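PDB 5MUJ: beta-galactosidase from Bacteroides thetaiotaomicron, which binds an oligosaccharide from side chain B of the pectin rhamnogalacturonan II and probably acts as an arabinofuranosidase in the breakdown of this plant polysaccharide. Local coordinates for residues D86-E91 with Y112-W117; R108-R113 with M148-G153; L165-A170 with K187-I192. One frame throughout, in Å; residues are numbered along the deposited sequence. Where two conformers were deposited one is given.

Interaction 1: D86-E91 with Y112-W117; sequences DGRGYE and YRDGKW
Glu91, in strand 90-97, and Tyr112, in the loop that leaves strand 104-110, bring their CA atoms to 6.4 Å, and beyond Tyr112 the chain bends through a type II turn from Arg113 to Lys116. The Tyr112 ring is sandwiched between two side chains of the other segment. Arg88 runs fully extended over one face, its CG anti to the backbone N (chi1 179°), which sends the chain along the ring from hydroxyl to CB. Its CD sits 3.4 Å above the Tyr112 centroid, and its guanidinium continues flat, 6° from the ring plane, until CZ lies over Tyr112 CB. On the opposite face Glu91 places CG 3.5 Å from the same centroid and stacks its carboxylate against CD2 and CE2. Both ends of the tyrosine are bonded as well. Glu91 OE2 accepts the Tyr112 N-H at 2.9 Å through its anti lone pair, in a fairly straight bond (163°), while Tyr112 OH donates to Gly89 O at 2.7 Å from above the carbonyl plane. The far end of Arg88 forms a salt bridge, NH2 to Asp114 OD1 at 2.7 Å, and two waters link NH1 to Asp114 OD2, one of them weakly held by the arginine. Arg88 NE is hydrogen-bonded to Asn120 OD1, and Glu91 OE1 forms a salt bridge with Arg108. Each charged group flanking the ring has an opposite charge beside it, which would probably keep both ionised; the stacks on its two faces and the bond at its hydroxyl hold the ring in place.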
loop_
_atom_site.group_PDB
_atom_site.type_symbol
_atom_site.label_atom_id
_atom_site.label_comp_id
_atom_site.label_asym_id
_atom_site.label_seq_id
_atom_site.Cartn_x
_atom_site.Cartn_y
_atom_site.Cartn_z
ATOM N N ASP A 86 9.292 19.751 -6.675
ATOM C CA ASP A 86 10.746 19.898 -6.539
ATOM C C ASP A 86 11.513 18.586 -6.608
ATOM O O ASP A 86 12.687 18.602 -6.949
ATOM C CB ASP A 86 11.152 20.713 -5.305
ATOM C CG ASP A 86 10.827 20.025 -3.988
ATOM O OD1 ASP A 86 9.808 19.305 -3.905
ATOM O OD2 ASP A 86 11.585 20.247 -3.015
ATOM N N GLY A 87 10.854 17.464 -6.330
ATOM C CA GLY A 87 11.528 16.180 -6.272
ATOM C C GLY A 87 11.492 15.516 -7.619
ATOM O O GLY A 87 10.692 15.863 -8.465
ATOM N N ARG A 88 12.355 14.546 -7.813
ATOM C CA ARG A 88 12.397 13.791 -9.050
ATOM C C ARG A 88 11.250 12.768 -9.122
ATOM O O ARG A 88 10.669 12.555 -10.200
ATOM C CB ARG A 88 13.730 13.073 -9.189
ATOM C CG ARG A 88 13.844 12.230 -10.445
ATOM C CD ARG A 88 15.241 11.702 -10.675
ATOM N NE ARG A 88 15.305 10.895 -11.897
ATOM C CZ ARG A 88 16.400 10.314 -12.391
ATOM N NH1 ARG A 88 17.568 10.415 -11.747
ATOM N NH2 ARG A 88 16.325 9.604 -13.524
ATOM N N GLY A 89 10.954 12.132 -7.987
ATOM C CA GLY A 89 9.965 11.077 -7.913
ATOM C C GLY A 89 10.312 10.000 -6.894
ATOM O O GLY A 89 11.200 10.178 -6.090
ATOM N N TYR A 90 9.580 8.905 -6.932
ATOM C CA TYR A 90 9.783 7.758 -6.082
ATOM C C TYR A 90 11.000 6.894 -6.390
ATOM O O TYR A 90 11.266 6.574 -7.560
ATOM C CB TYR A 90 8.550 6.872 -6.112
ATOM C CG TYR A 90 7.325 7.337 -5.345
ATOM C CD1 TYR A 90 7.435 8.057 -4.152
ATOM C CD2 TYR A 90 6.053 6.985 -5.777
ATOM C CE1 TYR A 90 6.319 8.435 -3.422
ATOM C CE2 TYR A 90 4.924 7.387 -5.084
ATOM C CZ TYR A 90 5.055 8.109 -3.901
ATOM O OH TYR A 90 3.952 8.478 -3.193
ATOM N N GLU A 91 11.735 6.522 -5.312
ATOM C CA GLU A 91 12.555 5.296 -5.262
ATOM C C GLU A 91 12.080 4.387 -4.132
ATOM O O GLU A 91 11.365 4.829 -3.246
ATOM C CB GLU A 91 14.068 5.595 -5.111
ATOM C CG GLU A 91 14.664 6.380 -6.267
ATOM C CD GLU A 91 16.140 6.596 -6.154
ATOM O OE1 GLU A 91 16.590 7.215 -5.138
ATOM O OE2 GLU A 91 16.839 6.102 -7.047
ATOM N N TYR A 112 15.982 5.086 -9.614
ATOM C CA TYR A 112 15.709 5.806 -10.848
ATOM C C TYR A 112 16.434 5.098 -11.985
ATOM O O TYR A 112 17.631 4.826 -11.905
ATOM C CB TYR A 112 16.166 7.268 -10.809
ATOM C CG TYR A 112 15.516 8.114 -9.753
ATOM C CD1 TYR A 112 14.141 8.321 -9.734
ATOM C CD2 TYR A 112 16.299 8.691 -8.739
ATOM C CE1 TYR A 112 13.566 9.064 -8.727
ATOM C CE2 TYR A 112 15.731 9.443 -7.730
ATOM C CZ TYR A 112 14.359 9.653 -7.738
ATOM O OH TYR A 112 13.759 10.390 -6.760
ATOM N N ARG A 113 15.680 4.837 -13.052
ATOM C CA ARG A 113 16.124 3.975 -14.087
ATOM C C ARG A 113 16.208 4.757 -15.432
ATOM O O ARG A 113 15.254 4.792 -16.259
ATOM C CB ARG A 113 15.260 2.721 -14.137
ATOM C CG ARG A 113 15.744 1.783 -15.201
ATOM C CD ARG A 113 15.164 0.411 -15.145
ATOM N NE ARG A 113 13.772 0.392 -15.628
ATOM C CZ ARG A 113 13.229 -0.633 -16.293
ATOM N NH1 ARG A 113 13.943 -1.723 -16.654
ATOM N NH2 ARG A 113 11.934 -0.580 -16.619
ATOM N N ASP A 114 17.350 5.416 -15.627
ATOM C CA ASP A 114 17.540 6.329 -16.790
ATOM C C ASP A 114 17.347 5.619 -18.127
ATOM O O ASP A 114 17.838 4.498 -18.329
ATOM C CB ASP A 114 18.944 6.958 -16.756
ATOM C CG ASP A 114 19.102 7.990 -15.658
ATOM O OD1 ASP A 114 18.165 8.762 -15.374
ATOM O OD2 ASP A 114 20.189 8.025 -15.052
ATOM N N GLY A 115 16.623 6.273 -19.051
ATOM C CA GLY A 115 16.407 5.726 -20.380
ATOM C C GLY A 115 15.238 4.765 -20.530
ATOM O O GLY A 115 15.035 4.227 -21.628
ATOM N N LYS A 116 14.458 4.568 -19.461
ATOM C CA LYS A 116 13.338 3.639 -19.452
ATOM C C LYS A 116 12.029 4.383 -19.149
ATOM O O LYS A 116 12.046 5.531 -18.767
ATOM C CB LYS A 116 13.610 2.524 -18.426
ATOM C CG LYS A 116 14.800 1.664 -18.804
ATOM C CD LYS A 116 14.483 0.713 -19.941
ATOM C CE LYS A 116 15.752 0.071 -20.411
ATOM N NZ LYS A 116 15.562 -0.921 -21.460
ATOM N N TRP A 117 10.905 3.677 -19.316
ATOM C CA TRP A 117 9.542 4.235 -19.145
ATOM C C TRP A 117 9.269 4.737 -17.735
ATOM O O TRP A 117 8.434 5.593 -17.513
ATOM C CB TRP A 117 8.487 3.200 -19.537
ATOM C CG TRP A 117 8.336 2.057 -18.603
ATOM C CD1 TRP A 117 9.050 0.888 -18.589
ATOM C CD2 TRP A 117 7.421 1.977 -17.510
ATOM N NE1 TRP A 117 8.627 0.083 -17.582
ATOM C CE2 TRP A 117 7.619 0.719 -16.894
ATOM C CE3 TRP A 117 6.453 2.845 -16.993
ATOM C CZ2 TRP A 117 6.890 0.311 -15.769
ATOM C CZ3 TRP A 117 5.717 2.444 -15.920
ATOM C CH2 TRP A 117 5.939 1.168 -15.301
HETATM O O HOH W 1 19.790 8.245 -12.257
HETATM O O HOH W 2 20.488 10.627 -13.357
#

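Interaction 2: R108-R113 with M148-G153; sequences RVLSYR and MTYIGG
Leu110 and Tyr150 meet where two blades of a five-bladed beta-propeller pack side by side: Leu110 ends the outermost strand 104-110 of one four-stranded sheet, and Tyr150 lies on strand 146-153 of the next. Their CA atoms stay 9.1 Å apart and no hydrogen bond joins the segments, leaving the contact to side chains. Val109 and Leu110 form a classic beta bulge opposite Thr92, and both turn their CB toward the neighbouring strand. From CB, the Leu110 side chain passes to CG, which rests 3.8 Å from SE of Met148, present here as selenomethionine. The branch CD1 touches that selenium too and then fits against the root of the tyrosine, 3.8 Å from both CB and CG of Tyr150. It approaches the aromatic system off-centre, a CH-pi contact with CD1 4.2 Å from the Tyr150 centroid and 30° off the ring normal. Tyr150 CG stands between the backbone N and the carbonyl carbon (chi1 66°), a rotation that stands the ring up from the strand beside the leucine and carries its hydroxyl toward Arg113. There the guanidinium is turned nearly perpendicular to the ring, yet no bond forms: Arg113 gives its protons to Leu185 O, Asp118 and Asp186, while Tyr150 OH is hydrogen-bonded to Asp118. Arg122 of strand 121-126 adds a cation-pi contact to the tyrosine and also packs on Leu110. At the other end Trp182 lies against both Val109 and Met148, whose CG2 and CE, respectively, are 4.5 Å apart.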
loop_
_atom_site.group_PDB
_atom_site.type_symbol
_atom_site.label_atom_id
_atom_site.label_comp_id
_atom_site.label_asym_id
_atom_site.label_seq_id
_atom_site.Cartn_x
_atom_site.Cartn_y
_atom_site.Cartn_z
ATOM N N ARG A 108 18.681 1.139 -1.369
ATOM C CA ARG A 108 17.664 1.024 -2.421
ATOM C C ARG A 108 17.490 -0.376 -3.000
ATOM O O ARG A 108 18.463 -1.148 -3.138
ATOM C CB ARG A 108 17.965 1.990 -3.567
ATOM C CG ARG A 108 17.936 3.472 -3.211
ATOM C CD ARG A 108 18.634 4.232 -4.296
ATOM N NE ARG A 108 18.786 5.654 -4.094
ATOM C CZ ARG A 108 19.827 6.242 -3.547
ATOM N NH1 ARG A 108 20.819 5.530 -2.990
ATOM N NH2 ARG A 108 19.846 7.556 -3.485
ATOM N N VAL A 109 16.228 -0.693 -3.330
ATOM C CA VAL A 109 15.892 -1.882 -4.123
ATOM C C VAL A 109 15.291 -1.570 -5.494
ATOM O O VAL A 109 15.284 -2.462 -6.355
ATOM C CB VAL A 109 14.966 -2.856 -3.356
ATOM C CG1 VAL A 109 15.667 -3.390 -2.110
ATOM C CG2 VAL A 109 13.664 -2.194 -2.970
ATOM N N LEU A 110 14.791 -0.347 -5.687
ATOM C CA LEU A 110 14.247 0.130 -7.012
ATOM C C LEU A 110 14.666 1.575 -7.141
ATOM O O LEU A 110 14.170 2.445 -6.414
ATOM C CB LEU A 110 12.723 0.014 -7.131
ATOM C CG LEU A 110 11.957 -1.231 -7.511
ATOM C CD1 LEU A 110 10.567 -0.783 -7.986
ATOM C CD2 LEU A 110 12.593 -2.064 -8.599
ATOM N N SER A 111 15.607 1.825 -8.050
ATOM C CA SER A 111 16.248 3.124 -8.193
ATOM C C SER A 111 15.774 3.779 -9.499
ATOM O O SER A 111 15.328 3.084 -10.397
ATOM C CB SER A 111 17.748 2.931 -8.261
ATOM O OG SER A 111 18.213 2.156 -7.164
ATOM N N TYR A 112 15.982 5.086 -9.614
ATOM C CA TYR A 112 15.709 5.806 -10.848
ATOM C C TYR A 112 16.434 5.098 -11.985
ATOM O O TYR A 112 17.631 4.826 -11.905
ATOM C CB TYR A 112 16.166 7.268 -10.809
ATOM C CG TYR A 112 15.516 8.114 -9.753
ATOM C CD1 TYR A 112 14.141 8.321 -9.734
ATOM C CD2 TYR A 112 16.299 8.691 -8.739
ATOM C CE1 TYR A 112 13.566 9.064 -8.727
ATOM C CE2 TYR A 112 15.731 9.443 -7.730
ATOM C CZ TYR A 112 14.359 9.653 -7.738
ATOM O OH TYR A 112 13.759 10.390 -6.760
ATOM N N ARG A 113 15.680 4.837 -13.052
ATOM C CA ARG A 113 16.124 3.975 -14.087
ATOM C C ARG A 113 16.208 4.757 -15.432
ATOM O O ARG A 113 15.254 4.792 -16.259
ATOM C CB ARG A 113 15.260 2.721 -14.137
ATOM C CG ARG A 113 15.744 1.783 -15.201
ATOM C CD ARG A 113 15.164 0.411 -15.145
ATOM N NE ARG A 113 13.772 0.392 -15.628
ATOM C CZ ARG A 113 13.229 -0.633 -16.293
ATOM N NH1 ARG A 113 13.943 -1.723 -16.654
ATOM N NH2 ARG A 113 11.934 -0.580 -16.619
HETATM N N MSE A 148 7.511 -8.343 -7.366
HETATM C CA MSE A 148 7.101 -7.030 -6.874
HETATM C C MSE A 148 6.388 -6.309 -7.983
HETATM O O MSE A 148 6.768 -6.446 -9.144
HETATM C CB MSE A 148 8.369 -6.276 -6.508
HETATM C CG MSE A 148 8.183 -4.825 -6.110
HETATM SE SE MSE A 148 9.919 -3.947 -5.910
HETATM C CE MSE A 148 9.695 -3.993 -3.975
ATOM N N THR A 149 5.348 -5.567 -7.650
ATOM C CA THR A 149 4.771 -4.604 -8.582
ATOM C C THR A 149 5.078 -3.221 -8.084
ATOM O O THR A 149 5.383 -3.018 -6.932
ATOM C CB THR A 149 3.255 -4.741 -8.772
ATOM O OG1 THR A 149 2.600 -4.516 -7.514
ATOM C CG2 THR A 149 2.920 -6.120 -9.361
ATOM N N TYR A 150 4.953 -2.239 -8.962
ATOM C CA TYR A 150 5.330 -0.867 -8.646
ATOM C C TYR A 150 4.570 0.230 -9.407
ATOM O O TYR A 150 3.998 0.006 -10.522
ATOM C CB TYR A 150 6.852 -0.676 -8.754
ATOM C CG TYR A 150 7.463 -0.820 -10.137
ATOM C CD1 TYR A 150 7.627 0.289 -10.977
ATOM C CD2 TYR A 150 7.946 -2.038 -10.575
ATOM C CE1 TYR A 150 8.239 0.162 -12.229
ATOM C CE2 TYR A 150 8.557 -2.182 -11.831
ATOM C CZ TYR A 150 8.712 -1.085 -12.649
ATOM O OH TYR A 150 9.341 -1.280 -13.878
ATOM N N ILE A 151 4.518 1.401 -8.780
ATOM C CA ILE A 151 4.116 2.673 -9.423
ATOM C C ILE A 151 5.298 3.097 -10.295
ATOM O O ILE A 151 6.413 3.339 -9.760
ATOM C CB ILE A 151 3.797 3.751 -8.356
ATOM C CG1 ILE A 151 2.491 3.417 -7.635
ATOM C CG2 ILE A 151 3.862 5.158 -8.937
ATOM C CD1 ILE A 151 2.198 4.276 -6.426
ATOM N N GLY A 152 5.089 3.178 -11.617
ATOM C CA GLY A 152 6.127 3.593 -12.533
ATOM C C GLY A 152 5.689 4.756 -13.396
ATOM O O GLY A 152 4.500 4.889 -13.671
ATOM N N GLY A 153 6.627 5.595 -13.819
ATOM C CA GLY A 153 6.281 6.740 -14.659
ATOM C C GLY A 153 7.495 7.563 -15.021
ATOM O O GLY A 153 8.570 7.407 -14.430
#

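Interaction 3: L165-A170 with K187-I192; sequences LFVGLA and KPILSI
Val167 and Leu190 form a single antiparallel bridge, a hydrogen-bonded pair whose Val167 N donates to Leu190 O at 3.1 Å. In return Val167 O receives two N-H groups, Ile189 N at 2.8 Å and, weakly, Leu190 N at 3.4 Å, because Ile189 and Leu190 both face it in a classic beta bulge. Phe166 sets CB against Leu190 O, 3.4 Å away, and beside Pro188 CB; with CG anti to the carbonyl carbon (chi1 -43°) the ring is carried along 187-192 until CE1 reaches Ile192 CG1 at 3.8 Å. Ser191 OG lies over one ring face, offset toward the rim, and Pro188 CG comes up to CD2. With the ring cut back to an alanine, Ile192 CG1 and Pro188 CG are likely to lose their aromatic neighbour, opening a gap beside Ser191. Val167 CG2 lies 4.1 Å from Leu190 CD2, and Leu169 CB meets Ile189 CG2. Past the bulge a water bridges Leu169 N and Lys187 O.

Farther out, Met224 of strand 222-231 packs on Val167, Ile189 and Leu190, and Gln205 of strand 204-212 on Phe166 and Val167, so the contact reaches the next propeller blade. Direct polar attachment is thus concentrated at Val167, in two good backbone bonds and a weak one, while apolar packing and a single water bridge supply the rest.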
loop_
_atom_site.group_PDB
_atom_site.type_symbol
_atom_site.label_atom_id
_atom_site.label_comp_id
_atom_site.label_asym_id
_atom_site.label_seq_id
_atom_site.Cartn_x
_atom_site.Cartn_y
_atom_site.Cartn_z
ATOM N N LEU A 165 0.848 7.611 -13.955
ATOM C CA LEU A 165 1.579 6.469 -13.400
ATOM C C LEU A 165 0.936 5.155 -13.832
ATOM O O LEU A 165 -0.298 5.074 -13.968
ATOM C CB LEU A 165 1.671 6.573 -11.904
ATOM C CG LEU A 165 2.085 7.914 -11.371
ATOM C CD1 LEU A 165 1.448 8.095 -9.995
ATOM C CD2 LEU A 165 3.593 8.052 -11.313
ATOM N N PHE A 166 1.771 4.176 -14.173
ATOM C CA PHE A 166 1.331 2.882 -14.660
ATOM C C PHE A 166 1.869 1.785 -13.757
ATOM O O PHE A 166 2.847 2.030 -13.030
ATOM C CB PHE A 166 1.790 2.630 -16.121
ATOM C CG PHE A 166 1.628 3.803 -17.044
ATOM C CD1 PHE A 166 0.436 4.526 -17.088
ATOM C CD2 PHE A 166 2.666 4.190 -17.867
ATOM C CE1 PHE A 166 0.296 5.618 -17.939
ATOM C CE2 PHE A 166 2.527 5.273 -18.732
ATOM C CZ PHE A 166 1.343 5.987 -18.749
ATOM N N VAL A 167 1.306 0.577 -13.820
ATOM C CA VAL A 167 1.775 -0.575 -13.020
ATOM C C VAL A 167 2.953 -1.285 -13.674
ATOM O O VAL A 167 2.864 -1.893 -14.700
ATOM C CB VAL A 167 0.640 -1.625 -12.711
ATOM C CG1 VAL A 167 1.047 -2.684 -11.657
ATOM C CG2 VAL A 167 -0.563 -0.923 -12.149
ATOM N N GLY A 168 4.092 -1.293 -12.995
ATOM C CA GLY A 168 5.229 -2.079 -13.437
ATOM C C GLY A 168 5.422 -3.399 -12.683
ATOM O O GLY A 168 4.805 -3.635 -11.651
ATOM N N LEU A 169 6.265 -4.257 -13.237
ATOM C CA LEU A 169 6.557 -5.575 -12.683
ATOM C C LEU A 169 8.065 -5.700 -12.484
ATOM O O LEU A 169 8.838 -5.366 -13.394
ATOM C CB LEU A 169 6.132 -6.688 -13.646
ATOM C CG LEU A 169 6.345 -8.134 -13.158
ATOM C CD1 LEU A 169 5.499 -8.467 -11.929
ATOM C CD2 LEU A 169 6.063 -9.113 -14.302
ATOM N N ALA A 170 8.457 -6.161 -11.300
ATOM C CA ALA A 170 9.848 -6.442 -10.977
ATOM C C ALA A 170 9.983 -7.778 -10.344
ATOM O O ALA A 170 9.021 -8.333 -9.820
ATOM C CB ALA A 170 10.430 -5.371 -10.087
ATOM N N LYS A 187 8.409 -2.380 -20.246
ATOM C CA LYS A 187 7.076 -1.903 -20.482
ATOM C C LYS A 187 6.277 -2.094 -19.183
ATOM O O LYS A 187 6.539 -3.043 -18.431
ATOM C CB LYS A 187 6.442 -2.739 -21.611
ATOM C CG LYS A 187 6.208 -4.226 -21.286
ATOM C CD LYS A 187 6.044 -5.109 -22.524
ATOM C CE LYS A 187 4.622 -5.118 -23.069
ATOM N NZ LYS A 187 4.545 -5.474 -24.523
ATOM N N PRO A 188 5.289 -1.216 -18.919
ATOM C CA PRO A 188 4.384 -1.545 -17.823
ATOM C C PRO A 188 3.610 -2.828 -18.093
ATOM O O PRO A 188 3.435 -3.214 -19.255
ATOM C CB PRO A 188 3.432 -0.355 -17.754
ATOM C CG PRO A 188 3.646 0.461 -18.965
ATOM C CD PRO A 188 4.905 0.020 -19.641
ATOM N N ILE A 189 3.118 -3.464 -17.046
ATOM C CA ILE A 189 2.198 -4.598 -17.191
ATOM C C ILE A 189 0.724 -4.191 -17.304
ATOM O O ILE A 189 -0.069 -4.930 -17.897
ATOM C CB ILE A 189 2.400 -5.709 -16.122
ATOM C CG1 ILE A 189 2.432 -5.162 -14.672
ATOM C CG2 ILE A 189 3.621 -6.543 -16.504
ATOM C CD1 ILE A 189 2.195 -6.243 -13.637
ATOM N N LEU A 190 0.360 -3.048 -16.728
ATOM C CA LEU A 190 -0.942 -2.423 -16.955
ATOM C C LEU A 190 -0.695 -0.960 -17.165
ATOM O O LEU A 190 0.172 -0.351 -16.544
ATOM C CB LEU A 190 -1.943 -2.571 -15.809
ATOM C CG LEU A 190 -2.314 -3.929 -15.173
ATOM C CD1 LEU A 190 -1.124 -4.782 -14.829
ATOM C CD2 LEU A 190 -3.102 -3.673 -13.909
ATOM N N SER A 191 -1.528 -0.344 -17.977
ATOM C CA SER A 191 -1.390 1.076 -18.231
ATOM C C SER A 191 -2.770 1.609 -18.552
ATOM O O SER A 191 -3.652 0.828 -18.904
ATOM C CB SER A 191 -0.399 1.299 -19.369
ATOM O OG SER A 191 -0.643 2.506 -20.080
ATOM N N ILE A 192 -2.923 2.922 -18.426
ATOM C CA ILE A 192 -4.202 3.636 -18.751
ATOM C C ILE A 192 -4.564 3.675 -20.265
ATOM O O ILE A 192 -5.703 3.930 -20.616
ATOM C CB ILE A 192 -4.193 5.105 -18.223
ATOM C CG1 ILE A 192 -3.289 6.005 -19.103
ATOM C CG2 ILE A 192 -3.829 5.148 -16.732
ATOM C CD1 ILE A 192 -3.282 7.482 -18.832
HETATM O O HOH W 3 7.323 -3.062 -15.755
#

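In the fold
From the N terminus, interaction 1 comes first: the 86-91 segment leads into strand 90-97, and the chain returns after strand 104-110 to close a loop of 20 residues. Interaction 2 opens within that span and ends beyond it, so the two overlap, sharing Tyr112 and Arg113, with Glu91 packed on Leu110 O and Ser111. It ties the outer edge of one propeller blade to strand 146-153 of the next. Interaction 3 follows in series, closing the excursion through strand 183-184 at that second blade's outer side. Strands 146-153 and 166-172 are sheet neighbours, and Trp117 packs against both Gly152 and Pro188, bringing all three contacts together.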